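Local atomic coordinates of Ral guanine nucleotide dissociation stimulator-like 2 (Mus musculus, PDB entry 4JGW), a protein that probably acts as a guanine nucleotide exchange factor for small G proteins and associates with the GTP-bound forms of Rap1A and H-Ras in vitro. Residues Arg305-Tyr311 with Gly386-Tyr390; Phe218-Pro223 with Leu429-Gln433; Ile295-Glu299 with Val339-Leu343; Val260-Leu265 with Ala316-Ile322. One frame throughout, in Å; residues are numbered along the deposited sequence.

How the interactions relate
All four contacts lie within the Ras-GEF homology region. Interactions 1, 2 and 4 are buried, while interaction 3 is partly buried. Interactions 1 and 4 both use helix 307-318, one at its start and the other at its end. Interactions 1 and 2 touch through Pro389 on Phe218, and Val387 and Pro389 also meet Leu432. Val310 of interaction 1 meets Ala298 and Leu343 of interaction 3. Interactions 3 and 4 meet where Phe340 and Ile295 pack on Leu317. The chemistry differs with place. Loops and helix ends in interactions 1 and 2 offer backbone groups for hydrogen bonds. The helix-to-helix contact of interaction 3 and the joint of interaction 4 are made without any hydrogen bond across them.

Interaction 1 (Arg305-Tyr311 with Gly386-Tyr390); sequences RNFSSVY and GVVPY
The carbonyl oxygen of Val388 takes two weak backbone bonds from the start of helix 307-318. Phe307 N lies 2.8 Å from Val388 O, but the bond is strongly bent. Ser308 N is the second donor. The straight bond of the contact runs the other way, from Val388 N to Arg305 O at 2.9 Å. Together they make a single beta bridge between Asn306 and Val388.

Arg305, just past the preceding helix, has positive phi and closes it with a Schellman motif. Its guanidinium lies across Val387, whose CB sits over one face near the rim. Arg305 NH2 comes within 3.7 Å of Val387 CG2, while NH1 forms a salt bridge with Glu435. Asn306 is the N-cap of the next helix. Its CG is anti to the backbone N (chi1 180°), and Asn306 OD1 accepts from Ser309 N at 3.3 Å. The donor stands above the carbonyl plane. Asn306 OD1 also lies alongside Val388, 3.4 Å from Val388 CB, and ND2 bonds to Asp214 and Thr211.

Farther along, Tyr311 CD2 sits over the centre of the Tyr390 ring. The two planes are turned by 36° and the centroids are 4.3 Å apart. A water joins Ser308 OG to Pro389 O, the latter weakly. The Schellman motif at Arg305 is followed directly by the Asn306 N-cap, and the bridge ties both to the loop before helix 392-404, within the mainly helical CDC25-homology (Ras-GEF) fold.

Interaction 2 (Phe218-Pro223 with Leu429-Gln433); sequences FLNLIP and LLRLQ
The Phe218 ring carries Gln433 CG over one face, offset toward the rim. This is a CH-pi contact, with Gln433 CG 4.0 Å from the Phe218 ring centroid. At the ring edge, in plane, Leu432 O lies 3.4 Å from Phe218 CE2. Leu432 CB also touches CZ, and Leu429 CD1 reaches CE1. The ring and the Gln433 amide are turned 54° apart.

That amide reaches across to the end of helix 203-219. Gln433 is extended beyond CG (chi2 177°), which carries NE2 to two backbone oxygens. Gln433 NE2 gives a nearly straight bond of 2.9 Å to Phe218 O, in the carbonyl plane. The second bond, from Gln433 NE2 to Leu221 O, is also 2.9 Å but bends to 144°. Both acceptors lie close to the amide plane, so the pair should fix the amide's rotation.

Here a glutamine of helix 416-436 binds the chain as it leaves helix 203-219 in the Ras-GEF catalytic fold. Leu219 adds CD2, 3.2 Å from Gln433 O. Beyond the turn, Pro223 CG approaches Gln433 OE1 and Leu430 CD2. Leu429 CD2 meets Leu221 CD2 at 4.2 Å and Pro223 CB a little farther off. Phe394 of helix 392-404 touches both Leu429 and Leu432.

Interaction 3 (Ile295-Glu299 with Val339-Leu343); sequences IRVAE and VFSSL
Ile295 makes apolar contacts with Val339 and Phe340, reaching out with both of its branches. Its CG1 is anti to the carbonyl carbon (chi1 -74°), and this arm takes Ile295 CD1 to 3.9 Å from Phe340 CB. The side chains of Ile295 and Phe340 cross at about a right angle. CG1 also approaches Phe340 CD1, oblique to the ring. The other branch, Ile295 CG2, meets Val339 CG1 at 3.9 Å. One turn on, Ala298 CB touches Leu343 CD1 at 3.8 Å. Leu343 CD1 also rests on Ile295 O, and Leu343 packs beside Ile295, Ala298 and Glu299.

A second kind of contact sets a carboxylate against methyl groups. Glu299 CG is anti to the backbone N, and the chain then bends at chi2 (68°). This turns OE1 toward helix 334-344. Glu299 OE1 lies 3.7 Å from Leu343 CD2 and slightly farther from Val339 CG1, contacts of packing alone. The charge is met elsewhere, since OE2 forms a salt bridge with Arg302 on its own helix.

No hydrogen bond crosses the contact. The axes of the two short segments come within 10.0 Å and cross at 49°, with both helices running in broadly similar directions. Helix 307-318 packs against both partners. Its Leu317 touches Ile295 and Phe340, and its Val313 meets Ala298. Val297, on another side of helix 284-303, packs on helix 203-219. Helix 334-344 lies against helices 284-303 and 307-318 within the Ras-GEF region.

Interaction 4 (Val260-Leu265 with Ala316-Ile322); sequences VVSSVL and ALQSSPI
The backbones come closest at Val261 and Ala316, whose CA atoms are 5.9 Å apart, where the end of helix 244-264 faces the break between helices 307-318 and 320-323. The small side chain of Ala316 is consistent with this close approach. Ala316 CB lies 3.7 Å from Val260 CB and 3.9 Å from Val261 CG2. Next to it, Leu317 crosses Val260 at about a right angle, and its CD2 meets Val260 CG1 at 3.7 Å. The same methyl approaches Val264 CG2 more loosely.

Ser319 is the N-cap residue of the short helix 320-323. This break in the Ras-GEF helical fold turns Ile322 back toward helix 244-264. Both side-chain torsions of Ile322 are near -55°, and CD1 comes in among three residues. Ile322 CD1 lies 3.8 Å from Val264 CG1. It also meets Leu265 CG and Val261 O. Ile322 CG1 also touches Val261 CG2. Leu265 CD2 reaches Pro321 O at the far end.

Helix 284-303 adds Leu291, which touches both Val264 and Leu317. From helix 459-469, Ser462 packs on Val261, Leu265 and Pro321.

Interaction 1 (Arg305-Tyr311 with Gly386-Tyr390)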
loop_
_atom_site.group_PDB
_atom_site.type_symbol
_atom_site.label_atom_id
_atom_site.label_comp_id
_atom_site.label_asym_id
_atom_site.label_seq_id
_atom_site.Cartn_x
_atom_site.Cartn_y
_atom_site.Cartn_z
ATOM N N ARG A 305 -12.749 7.825 9.782
ATOM C CA ARG A 305 -12.006 7.814 8.514
ATOM C C ARG A 305 -11.430 6.435 8.165
ATOM O O ARG A 305 -10.375 6.331 7.530
ATOM C CB ARG A 305 -10.915 8.896 8.492
ATOM C CG ARG A 305 -11.438 10.329 8.525
ATOM C CD ARG A 305 -10.313 11.333 8.287
ATOM N NE ARG A 305 -9.722 11.182 6.954
ATOM C CZ ARG A 305 -8.668 11.860 6.508
ATOM N NH1 ARG A 305 -8.063 12.757 7.279
ATOM N NH2 ARG A 305 -8.216 11.641 5.280
ATOM N N ASN A 306 -12.126 5.383 8.591
ATOM C CA ASN A 306 -11.781 4.022 8.206
ATOM C C ASN A 306 -12.607 3.629 6.986
ATOM O O ASN A 306 -13.650 2.980 7.103
ATOM C CB ASN A 306 -11.998 3.048 9.372
ATOM C CG ASN A 306 -11.650 1.602 9.018
ATOM O OD1 ASN A 306 -11.115 1.311 7.945
ATOM N ND2 ASN A 306 -11.953 0.689 9.933
ATOM N N PHE A 307 -12.132 4.043 5.815
ATOM C CA PHE A 307 -12.852 3.814 4.564
ATOM C C PHE A 307 -12.759 2.365 4.089
ATOM O O PHE A 307 -13.535 1.941 3.234
ATOM C CB PHE A 307 -12.387 4.794 3.481
ATOM C CG PHE A 307 -12.623 6.237 3.837
ATOM C CD1 PHE A 307 -11.588 7.019 4.347
ATOM C CD2 PHE A 307 -13.880 6.811 3.677
ATOM C CE1 PHE A 307 -11.803 8.356 4.688
ATOM C CE2 PHE A 307 -14.105 8.148 4.013
ATOM C CZ PHE A 307 -13.062 8.921 4.520
ATOM N N SER A 308 -11.812 1.614 4.652
ATOM C CA SER A 308 -11.698 0.185 4.383
ATOM C C SER A 308 -12.925 -0.578 4.896
ATOM O O SER A 308 -13.538 -1.350 4.151
ATOM C CB SER A 308 -10.420 -0.383 5.001
ATOM O OG SER A 308 -10.275 -1.755 4.679
ATOM N N SER A 309 -13.286 -0.357 6.159
ATOM C CA SER A 309 -14.454 -1.024 6.740
ATOM C C SER A 309 -15.781 -0.398 6.310
ATOM O O SER A 309 -16.803 -1.088 6.273
ATOM C CB SER A 309 -14.349 -1.123 8.260
ATOM O OG SER A 309 -13.631 -2.290 8.622
ATOM N N VAL A 310 -15.766 0.893 5.977
ATOM C CA VAL A 310 -16.931 1.534 5.354
ATOM C C VAL A 310 -17.310 0.773 4.088
ATOM O O VAL A 310 -18.471 0.408 3.906
ATOM C CB VAL A 310 -16.692 3.032 5.019
ATOM C CG1 VAL A 310 -17.793 3.574 4.107
ATOM C CG2 VAL A 310 -16.637 3.849 6.283
ATOM N N TYR A 311 -16.318 0.521 3.234
ATOM C CA TYR A 311 -16.549 -0.203 1.990
ATOM C C TYR A 311 -16.881 -1.670 2.224
ATOM O O TYR A 311 -17.692 -2.239 1.499
ATOM C CB TYR A 311 -15.365 -0.073 1.028
ATOM C CG TYR A 311 -15.681 -0.591 -0.360
ATOM C CD1 TYR A 311 -16.576 0.084 -1.190
ATOM C CD2 TYR A 311 -15.103 -1.760 -0.837
ATOM C CE1 TYR A 311 -16.876 -0.391 -2.466
ATOM C CE2 TYR A 311 -15.395 -2.245 -2.111
ATOM C CZ TYR A 311 -16.280 -1.555 -2.917
ATOM O OH TYR A 311 -16.571 -2.029 -4.175
ATOM N N GLY A 386 -6.426 10.002 12.548
ATOM C CA GLY A 386 -6.138 8.736 11.875
ATOM C C GLY A 386 -6.896 8.540 10.574
ATOM O O GLY A 386 -7.860 9.254 10.294
ATOM N N VAL A 387 -6.451 7.566 9.780
ATOM C CA VAL A 387 -7.108 7.203 8.519
ATOM C C VAL A 387 -6.759 5.765 8.114
ATOM O O VAL A 387 -5.651 5.293 8.370
ATOM C CB VAL A 387 -6.770 8.210 7.368
ATOM C CG1 VAL A 387 -5.310 8.086 6.922
ATOM C CG2 VAL A 387 -7.720 8.037 6.184
ATOM N N VAL A 388 -7.723 5.069 7.514
ATOM C CA VAL A 388 -7.478 3.769 6.887
ATOM C C VAL A 388 -8.175 3.747 5.527
ATOM O O VAL A 388 -9.406 3.723 5.461
ATOM C CB VAL A 388 -7.981 2.567 7.739
ATOM C CG1 VAL A 388 -7.617 1.246 7.063
ATOM C CG2 VAL A 388 -7.417 2.603 9.148
ATOM N N PRO A 389 -7.393 3.767 4.435
ATOM C CA PRO A 389 -8.001 3.736 3.111
ATOM C C PRO A 389 -8.465 2.335 2.726
ATOM O O PRO A 389 -7.959 1.341 3.258
ATOM C CB PRO A 389 -6.856 4.173 2.196
ATOM C CG PRO A 389 -5.636 3.723 2.891
ATOM C CD PRO A 389 -5.922 3.824 4.363
ATOM N N TYR A 390 -9.433 2.270 1.818
ATOM C CA TYR A 390 -9.765 1.023 1.147
ATOM C C TYR A 390 -8.658 0.754 0.134
ATOM O O TYR A 390 -8.468 1.517 -0.815
ATOM C CB TYR A 390 -11.141 1.108 0.470
ATOM C CG TYR A 390 -11.446 -0.047 -0.467
ATOM C CD1 TYR A 390 -11.377 -1.369 -0.027
ATOM C CD2 TYR A 390 -11.803 0.187 -1.795
ATOM C CE1 TYR A 390 -11.648 -2.430 -0.887
ATOM C CE2 TYR A 390 -12.081 -0.866 -2.661
ATOM C CZ TYR A 390 -12.002 -2.171 -2.199
ATOM O OH TYR A 390 -12.280 -3.220 -3.047
HETATM O O HOH W 1 -8.595 -2.010 2.627
#

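Interaction 2 (Phe218-Pro223 with Leu429-Gln433)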
loop_
_atom_site.group_PDB
_atom_site.type_symbol
_atom_site.label_atom_id
_atom_site.label_comp_id
_atom_site.label_asym_id
_atom_site.label_seq_id
_atom_site.Cartn_x
_atom_site.Cartn_y
_atom_site.Cartn_z
ATOM N N PHE A 218 -2.811 -2.076 7.956
ATOM C CA PHE A 218 -2.415 -1.039 7.009
ATOM C C PHE A 218 -1.021 -0.493 7.325
ATOM O O PHE A 218 -0.278 -0.122 6.415
ATOM C CB PHE A 218 -3.453 0.089 6.952
ATOM C CG PHE A 218 -3.065 1.224 6.038
ATOM C CD1 PHE A 218 -2.842 1.002 4.680
ATOM C CD2 PHE A 218 -2.920 2.513 6.538
ATOM C CE1 PHE A 218 -2.476 2.046 3.839
ATOM C CE2 PHE A 218 -2.559 3.564 5.703
ATOM C CZ PHE A 218 -2.333 3.330 4.352
ATOM N N LEU A 219 -0.673 -0.457 8.611
ATOM C CA LEU A 219 0.667 -0.045 9.039
ATOM C C LEU A 219 1.727 -1.096 8.727
ATOM O O LEU A 219 2.886 -0.757 8.479
ATOM C CB LEU A 219 0.692 0.295 10.533
ATOM C CG LEU A 219 0.057 1.619 10.959
ATOM C CD1 LEU A 219 0.156 1.806 12.472
ATOM C CD2 LEU A 219 0.707 2.783 10.231
ATOM N N ASN A 220 1.324 -2.366 8.746
ATOM C CA ASN A 220 2.216 -3.476 8.409
ATOM C C ASN A 220 2.303 -3.734 6.900
ATOM O O ASN A 220 3.034 -4.622 6.455
ATOM C CB ASN A 220 1.792 -4.752 9.147
ATOM C CG ASN A 220 2.077 -4.693 10.642
ATOM O OD1 ASN A 220 3.160 -4.295 11.068
ATOM N ND2 ASN A 220 1.102 -5.108 11.445
ATOM N N LEU A 221 1.555 -2.957 6.120
ATOM C CA LEU A 221 1.547 -3.093 4.666
ATOM C C LEU A 221 2.877 -2.664 4.053
ATOM O O LEU A 221 3.375 -1.569 4.317
ATOM C CB LEU A 221 0.399 -2.288 4.047
ATOM C CG LEU A 221 0.228 -2.337 2.522
ATOM C CD1 LEU A 221 -0.403 -3.653 2.076
ATOM C CD2 LEU A 221 -0.603 -1.169 2.039
ATOM N N ILE A 222 3.446 -3.553 3.246
ATOM C CA ILE A 222 4.607 -3.231 2.431
ATOM C C ILE A 222 4.083 -2.749 1.074
ATOM O O ILE A 222 3.569 -3.548 0.292
ATOM C CB ILE A 222 5.557 -4.443 2.290
ATOM C CG1 ILE A 222 5.979 -4.943 3.681
ATOM C CG2 ILE A 222 6.779 -4.071 1.444
ATOM C CD1 ILE A 222 6.669 -6.298 3.690
ATOM N N PRO A 223 4.186 -1.429 0.809
ATOM C CA PRO A 223 3.582 -0.805 -0.375
ATOM C C PRO A 223 4.011 -1.420 -1.708
ATOM O O PRO A 223 3.204 -1.474 -2.634
ATOM C CB PRO A 223 4.044 0.653 -0.278
ATOM C CG PRO A 223 4.276 0.869 1.183
ATOM C CD PRO A 223 4.854 -0.430 1.665
ATOM N N LEU A 429 0.479 6.119 -0.386
ATOM C CA LEU A 429 0.257 5.069 0.600
ATOM C C LEU A 429 1.128 5.308 1.840
ATOM O O LEU A 429 0.669 5.131 2.971
ATOM C CB LEU A 429 0.556 3.704 -0.033
ATOM C CG LEU A 429 -0.446 2.538 0.006
ATOM C CD1 LEU A 429 -1.909 2.974 -0.060
ATOM C CD2 LEU A 429 -0.139 1.564 -1.128
ATOM N N LEU A 430 2.374 5.731 1.616
ATOM C CA LEU A 430 3.299 6.078 2.702
ATOM C C LEU A 430 2.797 7.245 3.554
ATOM O O LEU A 430 2.913 7.214 4.777
ATOM C CB LEU A 430 4.694 6.403 2.158
ATOM C CG LEU A 430 5.595 5.266 1.674
ATOM C CD1 LEU A 430 6.763 5.832 0.884
ATOM C CD2 LEU A 430 6.099 4.418 2.840
ATOM N N ARG A 431 2.239 8.265 2.904
ATOM C CA ARG A 431 1.700 9.421 3.621
ATOM C C ARG A 431 0.400 9.082 4.359
ATOM O O ARG A 431 0.075 9.706 5.366
ATOM C CB ARG A 431 1.506 10.621 2.680
ATOM C CG ARG A 431 0.109 10.759 2.108
ATOM C CD ARG A 431 -0.077 12.058 1.340
ATOM N NE ARG A 431 -1.468 12.510 1.386
ATOM C CZ ARG A 431 -2.445 12.059 0.599
ATOM N NH1 ARG A 431 -2.208 11.128 -0.319
ATOM N NH2 ARG A 431 -3.671 12.546 0.736
ATOM N N LEU A 432 -0.342 8.099 3.853
ATOM C CA LEU A 432 -1.549 7.639 4.532
ATOM C C LEU A 432 -1.193 6.765 5.733
ATOM O O LEU A 432 -1.945 6.705 6.707
ATOM C CB LEU A 432 -2.487 6.901 3.568
ATOM C CG LEU A 432 -3.240 7.770 2.551
ATOM C CD1 LEU A 432 -3.800 6.914 1.433
ATOM C CD2 LEU A 432 -4.347 8.599 3.205
ATOM N N GLN A 433 -0.039 6.104 5.658
ATOM C CA GLN A 433 0.463 5.296 6.764
ATOM C C GLN A 433 0.873 6.142 7.970
ATOM O O GLN A 433 0.580 5.772 9.105
ATOM C CB GLN A 433 1.618 4.397 6.315
ATOM C CG GLN A 433 1.173 3.102 5.648
ATOM C CD GLN A 433 2.336 2.258 5.154
ATOM O OE1 GLN A 433 3.307 2.775 4.603
ATOM N NE2 GLN A 433 2.235 0.947 5.341
#

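Interaction 3 (Ile295-Glu299 with Val339-Leu343)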
loop_
_atom_site.group_PDB
_atom_site.type_symbol
_atom_site.label_atom_id
_atom_site.label_comp_id
_atom_site.label_asym_id
_atom_site.label_seq_id
_atom_site.Cartn_x
_atom_site.Cartn_y
_atom_site.Cartn_z
ATOM N N ILE A 295 -25.434 -0.402 9.234
ATOM C CA ILE A 295 -25.434 0.917 8.598
ATOM C C ILE A 295 -24.778 1.944 9.526
ATOM O O ILE A 295 -23.935 2.735 9.092
ATOM C CB ILE A 295 -26.872 1.374 8.206
ATOM C CG1 ILE A 295 -27.371 0.593 6.986
ATOM C CG2 ILE A 295 -26.917 2.874 7.917
ATOM C CD1 ILE A 295 -28.875 0.678 6.752
ATOM N N ARG A 296 -25.166 1.908 10.799
ATOM C CA ARG A 296 -24.630 2.815 11.807
ATOM C C ARG A 296 -23.154 2.535 12.099
ATOM O O ARG A 296 -22.378 3.464 12.320
ATOM C CB ARG A 296 -25.473 2.744 13.088
ATOM C CG ARG A 296 -24.963 3.588 14.256
ATOM C CD ARG A 296 -24.932 5.084 13.950
ATOM N NE ARG A 296 -26.261 5.631 13.683
ATOM C CZ ARG A 296 -27.145 5.958 14.621
ATOM N NH1 ARG A 296 -26.858 5.788 15.907
ATOM N NH2 ARG A 296 -28.323 6.450 14.271
ATOM N N VAL A 297 -22.776 1.258 12.095
ATOM C CA VAL A 297 -21.374 0.862 12.253
ATOM C C VAL A 297 -20.531 1.408 11.096
ATOM O O VAL A 297 -19.424 1.909 11.310
ATOM C CB VAL A 297 -21.217 -0.676 12.372
ATOM C CG1 VAL A 297 -19.751 -1.096 12.247
ATOM C CG2 VAL A 297 -21.791 -1.166 13.692
ATOM N N ALA A 298 -21.070 1.316 9.881
ATOM C CA ALA A 298 -20.421 1.868 8.694
ATOM C C ALA A 298 -20.278 3.378 8.809
ATOM O O ALA A 298 -19.250 3.937 8.433
ATOM C CB ALA A 298 -21.196 1.500 7.439
ATOM N N GLU A 299 -21.310 4.029 9.340
ATOM C CA GLU A 299 -21.291 5.473 9.565
ATOM C C GLU A 299 -20.234 5.880 10.602
ATOM O O GLU A 299 -19.537 6.881 10.422
ATOM C CB GLU A 299 -22.690 5.974 9.949
ATOM C CG GLU A 299 -22.804 7.470 10.258
ATOM C CD GLU A 299 -22.587 8.379 9.049
ATOM O OE1 GLU A 299 -22.300 7.889 7.933
ATOM O OE2 GLU A 299 -22.695 9.610 9.225
ATOM N N VAL A 339 -28.879 7.585 5.272
ATOM C CA VAL A 339 -27.479 7.426 5.671
ATOM C C VAL A 339 -26.785 6.398 4.775
ATOM O O VAL A 339 -25.669 6.631 4.305
ATOM C CB VAL A 339 -27.339 7.032 7.171
ATOM C CG1 VAL A 339 -25.919 6.571 7.494
ATOM C CG2 VAL A 339 -27.733 8.199 8.075
ATOM N N PHE A 340 -27.461 5.275 4.533
ATOM C CA PHE A 340 -26.924 4.202 3.696
ATOM C C PHE A 340 -26.692 4.634 2.245
ATOM O O PHE A 340 -25.667 4.295 1.656
ATOM C CB PHE A 340 -27.825 2.962 3.758
ATOM C CG PHE A 340 -27.349 1.817 2.904
ATOM C CD1 PHE A 340 -26.133 1.194 3.163
ATOM C CD2 PHE A 340 -28.123 1.356 1.846
ATOM C CE1 PHE A 340 -25.693 0.135 2.375
ATOM C CE2 PHE A 340 -27.692 0.297 1.054
ATOM C CZ PHE A 340 -26.474 -0.315 1.319
ATOM N N SER A 341 -27.643 5.380 1.681
ATOM C CA SER A 341 -27.504 5.943 0.334
ATOM C C SER A 341 -26.308 6.892 0.250
ATOM O O SER A 341 -25.554 6.869 -0.727
ATOM C CB SER A 341 -28.781 6.679 -0.082
ATOM O OG SER A 341 -29.893 5.802 -0.104
ATOM N N SER A 342 -26.145 7.714 1.287
ATOM C CA SER A 342 -25.022 8.641 1.409
ATOM C C SER A 342 -23.687 7.900 1.491
ATOM O O SER A 342 -22.675 8.379 0.978
ATOM C CB SER A 342 -25.211 9.541 2.636
ATOM O OG SER A 342 -24.140 10.455 2.784
ATOM N N LEU A 343 -23.695 6.732 2.133
ATOM C CA LEU A 343 -22.506 5.883 2.226
ATOM C C LEU A 343 -22.212 5.167 0.911
ATOM O O LEU A 343 -21.052 4.899 0.591
ATOM C CB LEU A 343 -22.651 4.859 3.358
ATOM C CG LEU A 343 -22.569 5.367 4.801
ATOM C CD1 LEU A 343 -23.086 4.311 5.767
ATOM C CD2 LEU A 343 -21.150 5.795 5.171
#

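Interaction 4 (Val260-Leu265 with Ala316-Ile322)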
loop_
_atom_site.group_PDB
_atom_site.type_symbol
_atom_site.label_atom_id
_atom_site.label_comp_id
_atom_site.label_asym_id
_atom_site.label_seq_id
_atom_site.Cartn_x
_atom_site.Cartn_y
_atom_site.Cartn_z
ATOM N N VAL A 260 -21.009 -9.064 8.124
ATOM C CA VAL A 260 -22.233 -8.308 7.834
ATOM C C VAL A 260 -23.273 -9.197 7.153
ATOM O O VAL A 260 -24.419 -9.270 7.598
ATOM C CB VAL A 260 -21.957 -7.052 6.961
ATOM C CG1 VAL A 260 -23.246 -6.288 6.692
ATOM C CG2 VAL A 260 -20.942 -6.138 7.628
ATOM N N VAL A 261 -22.860 -9.871 6.080
ATOM C CA VAL A 261 -23.721 -10.802 5.348
ATOM C C VAL A 261 -24.266 -11.884 6.289
ATOM O O VAL A 261 -25.470 -12.142 6.322
ATOM C CB VAL A 261 -22.970 -11.450 4.152
ATOM C CG1 VAL A 261 -23.796 -12.563 3.520
ATOM C CG2 VAL A 261 -22.610 -10.397 3.104
ATOM N N SER A 262 -23.364 -12.482 7.067
ATOM C CA SER A 262 -23.688 -13.567 7.991
ATOM C C SER A 262 -24.709 -13.167 9.065
ATOM O O SER A 262 -25.678 -13.894 9.304
ATOM C CB SER A 262 -22.402 -14.097 8.635
ATOM O OG SER A 262 -22.665 -15.156 9.536
ATOM N N SER A 263 -24.497 -12.009 9.693
ATOM C CA SER A 263 -25.356 -11.555 10.793
ATOM C C SER A 263 -26.737 -11.112 10.322
ATOM O O SER A 263 -27.739 -11.408 10.975
ATOM C CB SER A 263 -24.683 -10.441 11.599
ATOM O OG SER A 263 -24.766 -9.196 10.939
ATOM N N VAL A 264 -26.778 -10.403 9.193
ATOM C CA VAL A 264 -28.039 -9.983 8.582
ATOM C C VAL A 264 -28.886 -11.204 8.212
ATOM O O VAL A 264 -30.102 -11.207 8.410
ATOM C CB VAL A 264 -27.806 -9.057 7.353
ATOM C CG1 VAL A 264 -29.069 -8.918 6.513
ATOM C CG2 VAL A 264 -27.326 -7.684 7.807
ATOM N N LEU A 265 -28.234 -12.246 7.700
ATOM C CA LEU A 265 -28.918 -13.496 7.377
ATOM C C LEU A 265 -29.136 -14.373 8.612
ATOM O O LEU A 265 -29.839 -15.383 8.543
ATOM C CB LEU A 265 -28.159 -14.269 6.292
ATOM C CG LEU A 265 -28.127 -13.654 4.888
ATOM C CD1 LEU A 265 -27.162 -14.418 3.998
ATOM C CD2 LEU A 265 -29.515 -13.600 4.256
ATOM N N ALA A 316 -21.056 -5.282 1.337
ATOM C CA ALA A 316 -21.778 -6.424 1.894
ATOM C C ALA A 316 -23.289 -6.189 1.885
ATOM O O ALA A 316 -24.058 -7.102 1.595
ATOM C CB ALA A 316 -21.293 -6.721 3.300
ATOM N N LEU A 317 -23.702 -4.962 2.196
ATOM C CA LEU A 317 -25.119 -4.599 2.223
ATOM C C LEU A 317 -25.714 -4.385 0.827
ATOM O O LEU A 317 -26.931 -4.477 0.649
ATOM C CB LEU A 317 -25.346 -3.361 3.098
ATOM C CG LEU A 317 -25.178 -3.499 4.617
ATOM C CD1 LEU A 317 -25.349 -2.147 5.293
ATOM C CD2 LEU A 317 -26.152 -4.510 5.207
ATOM N N GLN A 318 -24.851 -4.102 -0.150
ATOM C CA GLN A 318 -25.262 -3.944 -1.549
ATOM C C GLN A 318 -25.231 -5.277 -2.293
ATOM O O GLN A 318 -25.772 -5.395 -3.397
ATOM C CB GLN A 318 -24.353 -2.944 -2.266
ATOM C CG GLN A 318 -24.614 -1.484 -1.924
ATOM C CD GLN A 318 -23.612 -0.545 -2.579
ATOM O OE1 GLN A 318 -22.405 -0.800 -2.570
ATOM N NE2 GLN A 318 -24.110 0.544 -3.150
ATOM N N SER A 319 -24.590 -6.267 -1.674
ATOM C CA SER A 319 -24.419 -7.604 -2.236
ATOM C C SER A 319 -25.761 -8.274 -2.541
ATOM O O SER A 319 -26.754 -8.033 -1.847
ATOM C CB SER A 319 -23.613 -8.465 -1.260
ATOM O OG SER A 319 -23.140 -9.645 -1.876
ATOM N N SER A 320 -25.774 -9.116 -3.578
ATOM C CA SER A 320 -26.994 -9.793 -4.044
ATOM C C SER A 320 -27.836 -10.451 -2.936
ATOM O O SER A 320 -29.031 -10.171 -2.843
ATOM C CB SER A 320 -26.682 -10.800 -5.162
ATOM O OG SER A 320 -26.389 -10.141 -6.383
ATOM N N PRO A 321 -27.222 -11.310 -2.089
ATOM C CA PRO A 321 -28.024 -11.971 -1.048
ATOM C C PRO A 321 -28.563 -11.046 0.059
ATOM O O PRO A 321 -29.416 -11.467 0.842
ATOM C CB PRO A 321 -27.056 -13.006 -0.459
ATOM C CG PRO A 321 -25.703 -12.488 -0.771
ATOM C CD PRO A 321 -25.824 -11.786 -2.083
ATOM N N ILE A 322 -28.071 -9.810 0.121
ATOM C CA ILE A 322 -28.555 -8.837 1.108
ATOM C C ILE A 322 -29.485 -7.804 0.467
ATOM O O ILE A 322 -30.453 -7.359 1.090
ATOM C CB ILE A 322 -27.385 -8.148 1.872
ATOM C CG1 ILE A 322 -26.464 -9.191 2.530
ATOM C CG2 ILE A 322 -27.906 -7.138 2.902
ATOM C CD1 ILE A 322 -27.161 -10.192 3.454
#